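Local coordinates for protein glycerophosphodiester phosphodiesterase (Parabacteroides distasonis, PDB 3NO3) that belongs to the glycerophosphodiester phosphodiesterase family, adopts a TIM-barrel fold and holds a magnesium ion at a site of acidic side chains, at residues A[87-92]-A[125-130]; A[98-103]-A[131-136]; A[116-121]-A[147-152]. One frame throughout, in Å; residues are numbered along the deposited sequence. Where two conformers were deposited one is given.

Interaction 1 (A[87-92]-A[125-130]); sequences QYLKRA and KRMKLA
L89, on helix 85-94, meets two side chains from the end of helix 110-126 and the turn after it. Its CB is 4.0 Å from CG of M127 (a selenomethionine) and 3.8 Å from CD1 of L129, while its own two methyls divide the partners, CD1 lying against M127 CG and CD2 against L129 CD1. The same L129 methyl also rests 3.5 Å from the backbone O of L89 and reaches on to A92 CB, 4.4 Å away and one helical turn further along. M127 extends the contact to K90. With chi2 at -59° and chi3 at -66° its chain folds over, and the terminal CE comes to lie 3.6 Å from K90 N and 3.9 Å from K90 CB; the lysine chain itself heads away from this apolar patch. The contact is wholly van der Waals in character, a leucine inserted between a selenomethionine and a second leucine. What spaces those two is the end of the helix: K128 takes a positive phi of 64° in a Schellman motif, and its N bonds back to K125 O at 3.1 Å, so that M127 and L129, on either side of it in sequence, both turn their CB toward helix 85-94. Polar links flank the patch, a salt bridge from R126 to E86 and a hydrogen bond from K93 to K128 O. On the barrel side, L89, A92 and L129 all touch L100 of strand 99-104, and L89 also touches M123 and V124 in the last turns of helix 110-126; the contact thus joins helix 85-94 to the C-terminal end of helix 110-126 and its turn, on the outer side of the strand barrel.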
loop_
_atom_site.group_PDB
_atom_site.type_symbol
_atom_site.label_atom_id
_atom_site.label_comp_id
_atom_site.label_asym_id
_atom_site.label_seq_id
_atom_site.Cartn_x
_atom_site.Cartn_y
_atom_site.Cartn_z
ATOM N N GLN A 87 7.410 14.267 4.731
ATOM C CA GLN A 87 8.758 13.679 4.970
ATOM C C GLN A 87 8.956 12.358 4.235
ATOM O O GLN A 87 10.057 12.057 3.684
ATOM C CB GLN A 87 8.980 13.438 6.463
ATOM C CG GLN A 87 9.224 14.739 7.256
ATOM C CD GLN A 87 8.943 14.629 8.722
ATOM O OE1 GLN A 87 8.661 13.541 9.255
ATOM N NE2 GLN A 87 9.059 15.754 9.408
ATOM N N TYR A 88 7.917 11.538 4.237
ATOM C CA TYR A 88 7.966 10.200 3.608
ATOM C C TYR A 88 8.186 10.364 2.129
ATOM O O TYR A 88 9.066 9.702 1.546
ATOM C CB TYR A 88 6.687 9.372 3.905
ATOM C CG TYR A 88 6.958 7.910 4.211
ATOM C CD1 TYR A 88 7.489 7.537 5.432
ATOM C CD2 TYR A 88 6.691 6.908 3.283
ATOM C CE1 TYR A 88 7.757 6.197 5.748
ATOM C CE2 TYR A 88 6.943 5.562 3.601
ATOM C CZ TYR A 88 7.466 5.223 4.829
ATOM O OH TYR A 88 7.764 3.894 5.106
ATOM N N LEU A 89 7.438 11.297 1.531
ATOM C CA LEU A 89 7.555 11.597 0.119
ATOM C C LEU A 89 8.842 12.315 -0.265
ATOM O O LEU A 89 9.364 12.049 -1.345
ATOM C CB LEU A 89 6.327 12.401 -0.358
ATOM C CG LEU A 89 5.020 11.602 -0.166
ATOM C CD1 LEU A 89 3.862 12.422 -0.700
ATOM C CD2 LEU A 89 5.044 10.178 -0.774
ATOM N N LYS A 90 9.375 13.188 0.591
ATOM C CA LYS A 90 10.644 13.840 0.302
ATOM C C LYS A 90 11.737 12.763 0.184
ATOM O O LYS A 90 12.591 12.812 -0.714
ATOM C CB LYS A 90 10.971 14.879 1.389
ATOM C CG LYS A 90 12.307 15.643 1.257
ATOM C CD LYS A 90 12.385 16.825 2.258
ATOM C CE LYS A 90 13.769 17.487 2.347
ATOM N NZ LYS A 90 14.859 16.549 2.792
ATOM N N ARG A 91 11.711 11.778 1.080
ATOM C CA ARG A 91 12.709 10.686 1.022
ATOM C C ARG A 91 12.484 9.792 -0.213
ATOM O O ARG A 91 13.429 9.474 -0.929
ATOM C CB ARG A 91 12.668 9.847 2.322
ATOM C CG ARG A 91 13.794 8.768 2.448
ATOM C CD ARG A 91 15.145 9.375 2.631
ATOM N NE ARG A 91 16.247 8.439 2.450
ATOM C CZ ARG A 91 16.871 8.165 1.296
ATOM N NH1 ARG A 91 16.504 8.690 0.125
ATOM N NH2 ARG A 91 17.890 7.310 1.310
ATOM N N ALA A 92 11.225 9.456 -0.476
ATOM C CA ALA A 92 10.848 8.610 -1.619
ATOM C C ALA A 92 11.222 9.217 -2.946
ATOM O O ALA A 92 11.635 8.484 -3.868
ATOM C CB ALA A 92 9.367 8.286 -1.581
ATOM N N LYS A 125 0.917 15.294 -5.654
ATOM C CA LYS A 125 1.145 16.184 -6.784
ATOM C C LYS A 125 2.250 17.191 -6.513
ATOM O O LYS A 125 3.176 17.346 -7.339
ATOM C CB LYS A 125 -0.134 16.952 -7.141
ATOM C CG LYS A 125 -0.039 17.813 -8.360
ATOM C CD LYS A 125 -1.333 18.603 -8.609
ATOM C CE LYS A 125 -1.146 19.642 -9.681
ATOM N NZ LYS A 125 -2.347 20.491 -9.858
ATOM N N ARG A 126 2.156 17.919 -5.398
ATOM C CA ARG A 126 3.208 18.935 -5.123
ATOM C C ARG A 126 4.581 18.330 -4.855
ATOM O O ARG A 126 5.590 19.007 -5.100
ATOM C CB ARG A 126 2.778 19.987 -4.073
ATOM C CG ARG A 126 3.044 19.754 -2.656
ATOM C CD ARG A 126 2.864 21.051 -1.829
ATOM N NE ARG A 126 3.112 20.790 -0.421
ATOM C CZ ARG A 126 4.302 20.634 0.144
ATOM N NH1 ARG A 126 5.420 20.693 -0.548
ATOM N NH2 ARG A 126 4.359 20.371 1.437
HETATM N N MSE A 127 4.632 17.062 -4.392
HETATM C CA MSE A 127 5.905 16.375 -4.195
HETATM C C MSE A 127 6.452 15.692 -5.449
HETATM O O MSE A 127 7.509 15.058 -5.404
HETATM C CB MSE A 127 5.814 15.396 -3.020
HETATM C CG MSE A 127 5.450 16.050 -1.705
HETATM SE SE MSE A 127 6.632 17.403 -1.119
HETATM C CE MSE A 127 8.122 16.240 -0.846
ATOM N N LYS A 128 5.743 15.842 -6.562
ATOM C CA LYS A 128 6.151 15.367 -7.885
ATOM C C LYS A 128 6.254 13.825 -7.972
ATOM O O LYS A 128 7.190 13.307 -8.542
ATOM C CB LYS A 128 7.413 16.071 -8.391
ATOM C CG LYS A 128 7.290 17.608 -8.371
ATOM C CD LYS A 128 8.502 18.283 -9.061
ATOM C CE LYS A 128 8.347 18.227 -10.574
ATOM N NZ LYS A 128 9.550 18.784 -11.258
ATOM N N LEU A 129 5.276 13.125 -7.403
ATOM C CA LEU A 129 5.311 11.654 -7.299
ATOM C C LEU A 129 4.050 10.984 -7.858
ATOM O O LEU A 129 3.851 9.782 -7.664
ATOM C CB LEU A 129 5.597 11.253 -5.872
ATOM C CG LEU A 129 7.041 11.379 -5.448
ATOM C CD1 LEU A 129 7.151 11.326 -3.922
ATOM C CD2 LEU A 129 7.919 10.303 -6.094
ATOM N N ALA A 130 3.231 11.711 -8.629
ATOM C CA ALA A 130 1.997 11.113 -9.158
ATOM C C ALA A 130 2.246 9.942 -10.129
ATOM O O ALA A 130 1.470 8.996 -10.162
ATOM C CB ALA A 130 1.100 12.192 -9.828
#

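Interaction 2 (A[98-103]-A[131-136]); sequences IRLIFE and KRTDYI. With MG (magnesium ion), chain B.
The F102 ring receives the edge of Y135 over one face, an edge-to-face pair with centroids 5.3 Å apart and planes at 68°; Y135 CE1 is the atom over that face, while T133 CG2 approaches the ring obliquely. The R99 guanidinium has R132 O over one face and D134 at its edge. These groups decorate strands 99-104 and 133-137, parallel neighbours in the TIM barrel joined through helix 110-126 as a beta-alpha-beta unit. Four backbone bonds join the strands, from L100 N to R132 O, D134 N to L100 O, F102 N to D134 O and I136 N to F102 O. L100, T133, F102 and Y135 face the surrounding helices; I101, D134, E103 and I136 occupy the other face.

R99 grips D134 side-on in a salt bridge. NH2 meets the syn lone pair of OD1 at 2.6 Å, whereas NE, 3.0 Å from the same OD1, comes from above the carboxylate plane, because the two flat groups are turned 58° apart. A bend at chi2 (81°) turns the arginine chain, which sets out away from segment 131-136, back toward D134. A water bonded to K131 O also makes a weak bond to R99 NH2. R132 works the other way, with NE and NH2 (2.9 Å) both donating to I98 O; NH2 has a second acceptor in A92 O, which links the residue just before strand 133-137 to helix 85-94.

Toward the C-terminal end, I136 CG1 packs 3.6 Å from E103 CB, and I136 CD1 lies 3.8 Å from I101 CG2. The E103 chain runs extended past this isoleucine to the magnesium, which E39 and D41 also bind; E103 OE1 sits 2.0 Å from the metal, and two waters bind it at 2.1 Å each.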
loop_
_atom_site.group_PDB
_atom_site.type_symbol
_atom_site.label_atom_id
_atom_site.label_comp_id
_atom_site.label_asym_id
_atom_site.label_seq_id
_atom_site.Cartn_x
_atom_site.Cartn_y
_atom_site.Cartn_z
ATOM N N ILE A 98 11.608 2.773 -6.979
ATOM C CA ILE A 98 10.543 2.112 -6.241
ATOM C C ILE A 98 9.180 2.784 -6.385
ATOM O O ILE A 98 9.070 3.993 -6.431
ATOM C CB ILE A 98 10.968 1.904 -4.781
ATOM C CG1 ILE A 98 10.185 0.757 -4.123
ATOM C CG2 ILE A 98 10.905 3.185 -3.973
ATOM C CD1 ILE A 98 11.039 0.040 -3.090
ATOM N N ARG A 99 8.172 1.939 -6.527
ATOM C CA ARG A 99 6.785 2.323 -6.615
ATOM C C ARG A 99 6.245 2.560 -5.200
ATOM O O ARG A 99 6.580 1.807 -4.282
ATOM C CB ARG A 99 6.016 1.172 -7.242
ATOM C CG ARG A 99 4.737 1.541 -7.844
ATOM C CD ARG A 99 4.975 2.113 -9.207
ATOM N NE ARG A 99 3.693 2.523 -9.725
ATOM C CZ ARG A 99 3.508 3.206 -10.831
ATOM N NH1 ARG A 99 4.543 3.537 -11.632
ATOM N NH2 ARG A 99 2.250 3.497 -11.171
ATOM N N LEU A 100 5.417 3.588 -5.036
ATOM C CA LEU A 100 4.860 3.957 -3.744
ATOM C C LEU A 100 3.440 3.421 -3.655
ATOM O O LEU A 100 2.589 3.822 -4.423
ATOM C CB LEU A 100 4.945 5.475 -3.573
ATOM C CG LEU A 100 6.374 6.048 -3.735
ATOM C CD1 LEU A 100 6.336 7.510 -3.451
ATOM C CD2 LEU A 100 7.394 5.328 -2.760
ATOM N N ILE A 101 3.210 2.464 -2.750
ATOM C CA ILE A 101 1.918 1.823 -2.579
ATOM C C ILE A 101 1.255 2.470 -1.352
ATOM O O ILE A 101 1.547 2.136 -0.230
ATOM C CB ILE A 101 2.022 0.278 -2.447
ATOM C CG1 ILE A 101 2.877 -0.336 -3.577
ATOM C CG2 ILE A 101 0.638 -0.324 -2.444
ATOM C CD1 ILE A 101 2.431 -0.032 -5.016
ATOM N N PHE A 102 0.372 3.435 -1.604
ATOM C CA PHE A 102 -0.113 4.405 -0.634
ATOM C C PHE A 102 -1.448 3.874 -0.165
ATOM O O PHE A 102 -2.413 3.930 -0.923
ATOM C CB PHE A 102 -0.258 5.732 -1.410
ATOM C CG PHE A 102 -0.660 6.972 -0.618
ATOM C CD1 PHE A 102 -1.836 7.066 0.148
ATOM C CD2 PHE A 102 0.097 8.126 -0.765
ATOM C CE1 PHE A 102 -2.191 8.238 0.773
ATOM C CE2 PHE A 102 -0.248 9.297 -0.132
ATOM C CZ PHE A 102 -1.373 9.359 0.639
ATOM N N GLU A 103 -1.502 3.336 1.053
ATOM C CA GLU A 103 -2.772 2.980 1.668
ATOM C C GLU A 103 -3.363 4.185 2.410
ATOM O O GLU A 103 -2.796 4.623 3.420
ATOM C CB GLU A 103 -2.676 1.776 2.610
ATOM C CG GLU A 103 -4.067 1.434 3.149
ATOM C CD GLU A 103 -4.154 0.192 4.033
ATOM O OE1 GLU A 103 -3.231 -0.656 4.056
ATOM O OE2 GLU A 103 -5.209 0.041 4.665
ATOM N N LYS A 131 3.327 10.006 -10.909
ATOM C CA LYS A 131 3.723 8.912 -11.799
ATOM C C LYS A 131 4.122 7.635 -11.089
ATOM O O LYS A 131 4.038 6.582 -11.703
ATOM C CB LYS A 131 4.874 9.285 -12.734
ATOM C CG LYS A 131 4.589 10.399 -13.713
ATOM C CD LYS A 131 5.913 10.793 -14.462
ATOM C CE LYS A 131 5.667 11.747 -15.615
ATOM N NZ LYS A 131 4.914 12.954 -15.147
ATOM N N ARG A 132 4.563 7.718 -9.838
ATOM C CA ARG A 132 5.079 6.540 -9.111
ATOM C C ARG A 132 4.224 6.118 -7.918
ATOM O O ARG A 132 4.617 5.199 -7.213
ATOM C CB ARG A 132 6.513 6.815 -8.609
ATOM C CG ARG A 132 7.491 7.220 -9.599
ATOM C CD ARG A 132 8.855 7.704 -8.995
ATOM N NE ARG A 132 9.176 6.976 -7.803
ATOM C CZ ARG A 132 10.036 7.360 -6.864
ATOM N NH1 ARG A 132 10.825 8.453 -6.970
ATOM N NH2 ARG A 132 10.135 6.570 -5.819
ATOM N N THR A 133 3.046 6.721 -7.723
ATOM C CA THR A 133 2.199 6.452 -6.583
ATOM C C THR A 133 0.875 5.791 -6.990
ATOM O O THR A 133 0.087 6.348 -7.771
ATOM C CB THR A 133 1.915 7.767 -5.788
ATOM O OG1 THR A 133 3.164 8.386 -5.427
ATOM C CG2 THR A 133 1.092 7.499 -4.548
ATOM N N ASP A 134 0.651 4.612 -6.434
ATOM C CA ASP A 134 -0.554 3.797 -6.612
ATOM C C ASP A 134 -1.332 3.842 -5.299
ATOM O O ASP A 134 -0.734 3.820 -4.229
ATOM C CB ASP A 134 -0.178 2.334 -6.900
ATOM C CG ASP A 134 0.646 2.145 -8.159
ATOM O OD1 ASP A 134 0.858 3.087 -8.982
ATOM O OD2 ASP A 134 1.084 0.990 -8.328
ATOM N N TYR A 135 -2.659 3.951 -5.360
ATOM C CA TYR A 135 -3.484 4.068 -4.167
ATOM C C TYR A 135 -4.231 2.764 -3.878
ATOM O O TYR A 135 -4.695 2.047 -4.815
ATOM C CB TYR A 135 -4.517 5.204 -4.351
ATOM C CG TYR A 135 -3.898 6.555 -4.579
ATOM C CD1 TYR A 135 -3.257 7.231 -3.533
ATOM C CD2 TYR A 135 -3.944 7.164 -5.822
ATOM C CE1 TYR A 135 -2.673 8.484 -3.717
ATOM C CE2 TYR A 135 -3.322 8.440 -6.041
ATOM C CZ TYR A 135 -2.679 9.085 -4.966
ATOM O OH TYR A 135 -2.118 10.357 -5.141
ATOM N N ILE A 136 -4.346 2.462 -2.592
ATOM C CA ILE A 136 -5.136 1.335 -2.106
ATOM C C ILE A 136 -5.933 1.784 -0.886
ATOM O O ILE A 136 -5.461 2.640 -0.145
ATOM C CB ILE A 136 -4.257 0.100 -1.799
ATOM C CG1 ILE A 136 -3.280 0.329 -0.625
ATOM C CG2 ILE A 136 -3.419 -0.325 -3.070
ATOM C CD1 ILE A 136 -2.406 -0.942 -0.225
HETATM MG MG MG B . -1.517 -1.131 4.967
HETATM O O HOH W 1 2.267 5.528 -13.799
HETATM O O HOH W 2 0.273 -1.666 6.041
HETATM O O HOH W 3 -2.526 -1.572 6.803
#

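Interaction 3 (A[116-121]-A[147-152]); sequences AARLSV and IRLCPK
A117 makes the first, glancing approach from helix 110-126, its backbone O lying 4.3 Å from CD1 of L149, the last residue of helix 140-149. R118 follows with a closer touch: the same L149 methyl lies 3.7 Å from R118 CA and 4.2 Å from its CB. Beyond CB the arginine chain leads away, and its guanidinium pairs with D115 in a salt bridge, so only the root of this residue serves the contact. S120 faces the barrel instead, where it touches F102 and L104; its OG donates to A116 O at 2.8 Å, entering from the face of that carbonyl opposite to the one reached by S120 N, which doubles the grip on this oxygen. V121 closes the segment and carries most of the apolar contact on this helix. Its two methyls straddle the C150 sulfur, with CG1 3.7 Å and CG2 3.8 Å from SG, while CG2 also meets L149 CD1 at 4.0 Å. A chi1 of 166° sets CG1 opposite the backbone N and leaves both branches directed at the neighbouring helix end. C150 has already left helical geometry (phi -130°), and its side chain still turns toward V121 beside that of L149. F146, one turn before C150, continues the apolar seam inward against A117, S120 and V121. Two consecutive helices packed side by side around a parallel strand barrel, meeting here through valine and leucine methyls and a cysteine sulfur, make the outer layer of a TIM barrel.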
loop_
_atom_site.group_PDB
_atom_site.type_symbol
_atom_site.label_atom_id
_atom_site.label_comp_id
_atom_site.label_asym_id
_atom_site.label_seq_id
_atom_site.Cartn_x
_atom_site.Cartn_y
_atom_site.Cartn_z
ATOM N N ALA A 116 -9.658 13.426 2.935
ATOM C CA ALA A 116 -8.343 12.813 3.118
ATOM C C ALA A 116 -7.755 12.392 1.763
ATOM O O ALA A 116 -6.546 12.588 1.499
ATOM C CB ALA A 116 -8.432 11.628 4.099
ATOM N N ALA A 117 -8.615 11.889 0.867
ATOM C CA ALA A 117 -8.174 11.525 -0.472
ATOM C C ALA A 117 -7.772 12.753 -1.325
ATOM O O ALA A 117 -6.735 12.723 -1.975
ATOM C CB ALA A 117 -9.216 10.686 -1.175
ATOM N N ARG A 118 -8.578 13.796 -1.302
ATOM C CA ARG A 118 -8.215 15.045 -1.976
ATOM C C ARG A 118 -6.865 15.587 -1.480
ATOM O O ARG A 118 -5.995 15.920 -2.292
ATOM C CB ARG A 118 -9.308 16.102 -1.785
ATOM C CG ARG A 118 -9.048 17.388 -2.606
ATOM C CD ARG A 118 -9.992 18.550 -2.349
ATOM N NE ARG A 118 -9.941 18.963 -0.943
ATOM C CZ ARG A 118 -10.817 18.617 0.009
ATOM N NH1 ARG A 118 -11.893 17.835 -0.230
ATOM N NH2 ARG A 118 -10.614 19.068 1.247
ATOM N N LEU A 119 -6.679 15.653 -0.155
ATOM C CA LEU A 119 -5.439 16.212 0.390
ATOM C C LEU A 119 -4.236 15.318 0.072
ATOM O O LEU A 119 -3.111 15.811 -0.084
ATOM C CB LEU A 119 -5.543 16.521 1.880
ATOM C CG LEU A 119 -6.470 17.668 2.296
ATOM C CD1 LEU A 119 -6.693 17.658 3.832
ATOM C CD2 LEU A 119 -5.982 19.012 1.899
ATOM N N SER A 120 -4.463 14.000 0.020
ATOM C CA SER A 120 -3.444 13.039 -0.365
ATOM C C SER A 120 -2.984 13.272 -1.800
ATOM O O SER A 120 -1.789 13.418 -2.054
ATOM C CB SER A 120 -3.944 11.593 -0.240
ATOM O OG SER A 120 -4.119 11.201 1.106
ATOM N N VAL A 121 -3.939 13.432 -2.709
ATOM C CA VAL A 121 -3.629 13.688 -4.110
ATOM C C VAL A 121 -2.883 15.017 -4.304
ATOM O O VAL A 121 -1.892 15.043 -5.024
ATOM C CB VAL A 121 -4.931 13.697 -4.977
ATOM C CG1 VAL A 121 -4.677 14.311 -6.404
ATOM C CG2 VAL A 121 -5.490 12.249 -5.009
ATOM N N ILE A 147 -10.167 7.659 -7.713
ATOM C CA ILE A 147 -10.527 7.363 -9.106
ATOM C C ILE A 147 -10.993 8.654 -9.835
ATOM O O ILE A 147 -10.547 8.940 -10.959
ATOM C CB ILE A 147 -11.603 6.228 -9.158
ATOM C CG1 ILE A 147 -10.981 4.876 -8.728
ATOM C CG2 ILE A 147 -12.232 6.088 -10.585
ATOM C CD1 ILE A 147 -12.030 3.837 -8.289
ATOM N N ARG A 148 -11.865 9.422 -9.186
ATOM C CA ARG A 148 -12.414 10.657 -9.756
ATOM C C ARG A 148 -11.325 11.715 -9.975
ATOM O O ARG A 148 -11.272 12.331 -11.026
ATOM C CB ARG A 148 -13.498 11.252 -8.833
ATOM C CG ARG A 148 -14.224 12.463 -9.412
ATOM C CD ARG A 148 -15.187 13.079 -8.387
ATOM N NE ARG A 148 -14.512 13.859 -7.352
ATOM C CZ ARG A 148 -14.017 15.100 -7.498
ATOM N NH1 ARG A 148 -14.062 15.749 -8.665
ATOM N NH2 ARG A 148 -13.444 15.718 -6.451
ATOM N N LEU A 149 -10.473 11.903 -8.983
ATOM C CA LEU A 149 -9.423 12.903 -9.043
ATOM C C LEU A 149 -8.275 12.507 -9.969
ATOM O O LEU A 149 -7.682 13.387 -10.596
ATOM C CB LEU A 149 -8.838 13.165 -7.651
ATOM C CG LEU A 149 -9.743 13.921 -6.691
ATOM C CD1 LEU A 149 -9.123 13.942 -5.377
ATOM C CD2 LEU A 149 -9.988 15.397 -7.183
ATOM N N CYS A 150 -7.963 11.207 -10.029
ATOM C CA CYS A 150 -6.827 10.693 -10.759
ATOM C C CYS A 150 -7.244 9.546 -11.677
ATOM O O CYS A 150 -6.875 8.371 -11.442
ATOM C CB CYS A 150 -5.751 10.218 -9.807
ATOM S SG CYS A 150 -5.129 11.524 -8.752
ATOM N N PRO A 151 -7.967 9.879 -12.749
ATOM C CA PRO A 151 -8.389 8.805 -13.642
ATOM C C PRO A 151 -7.302 7.979 -14.319
ATOM O O PRO A 151 -7.657 6.910 -14.792
ATOM C CB PRO A 151 -9.263 9.513 -14.695
ATOM C CG PRO A 151 -8.931 10.948 -14.582
ATOM C CD PRO A 151 -8.344 11.224 -13.252
ATOM N N LYS A 152 -6.048 8.459 -14.390
ATOM C CA LYS A 152 -4.931 7.716 -14.972
ATOM C C LYS A 152 -4.072 7.029 -13.938
ATOM O O LYS A 152 -3.111 6.368 -14.325
ATOM C CB LYS A 152 -4.013 8.626 -15.833
ATOM C CG LYS A 152 -4.684 9.496 -16.931
ATOM C CD LYS A 152 -5.756 8.765 -17.761
#

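Interaction 2 lies nearest the centre of the chain and pairs two barrel strands through backbone bonds, a salt bridge and, at one end, a magnesium ligand. Interactions 1 and 3 lie further out, their centres each about 15 Å from the centre of the chain, and join helices by apolar contact alone; 1 is largely buried, 3 is at the surface. Both use helix 110-126, the crossover between the strands of interaction 2: its C-terminal end and the turn after it meet the preceding helix, 85-94, and its middle meets the following one, 140-149. L100 packs against interaction 1, while F102 and Y135 back interaction 3 through S120 and V121.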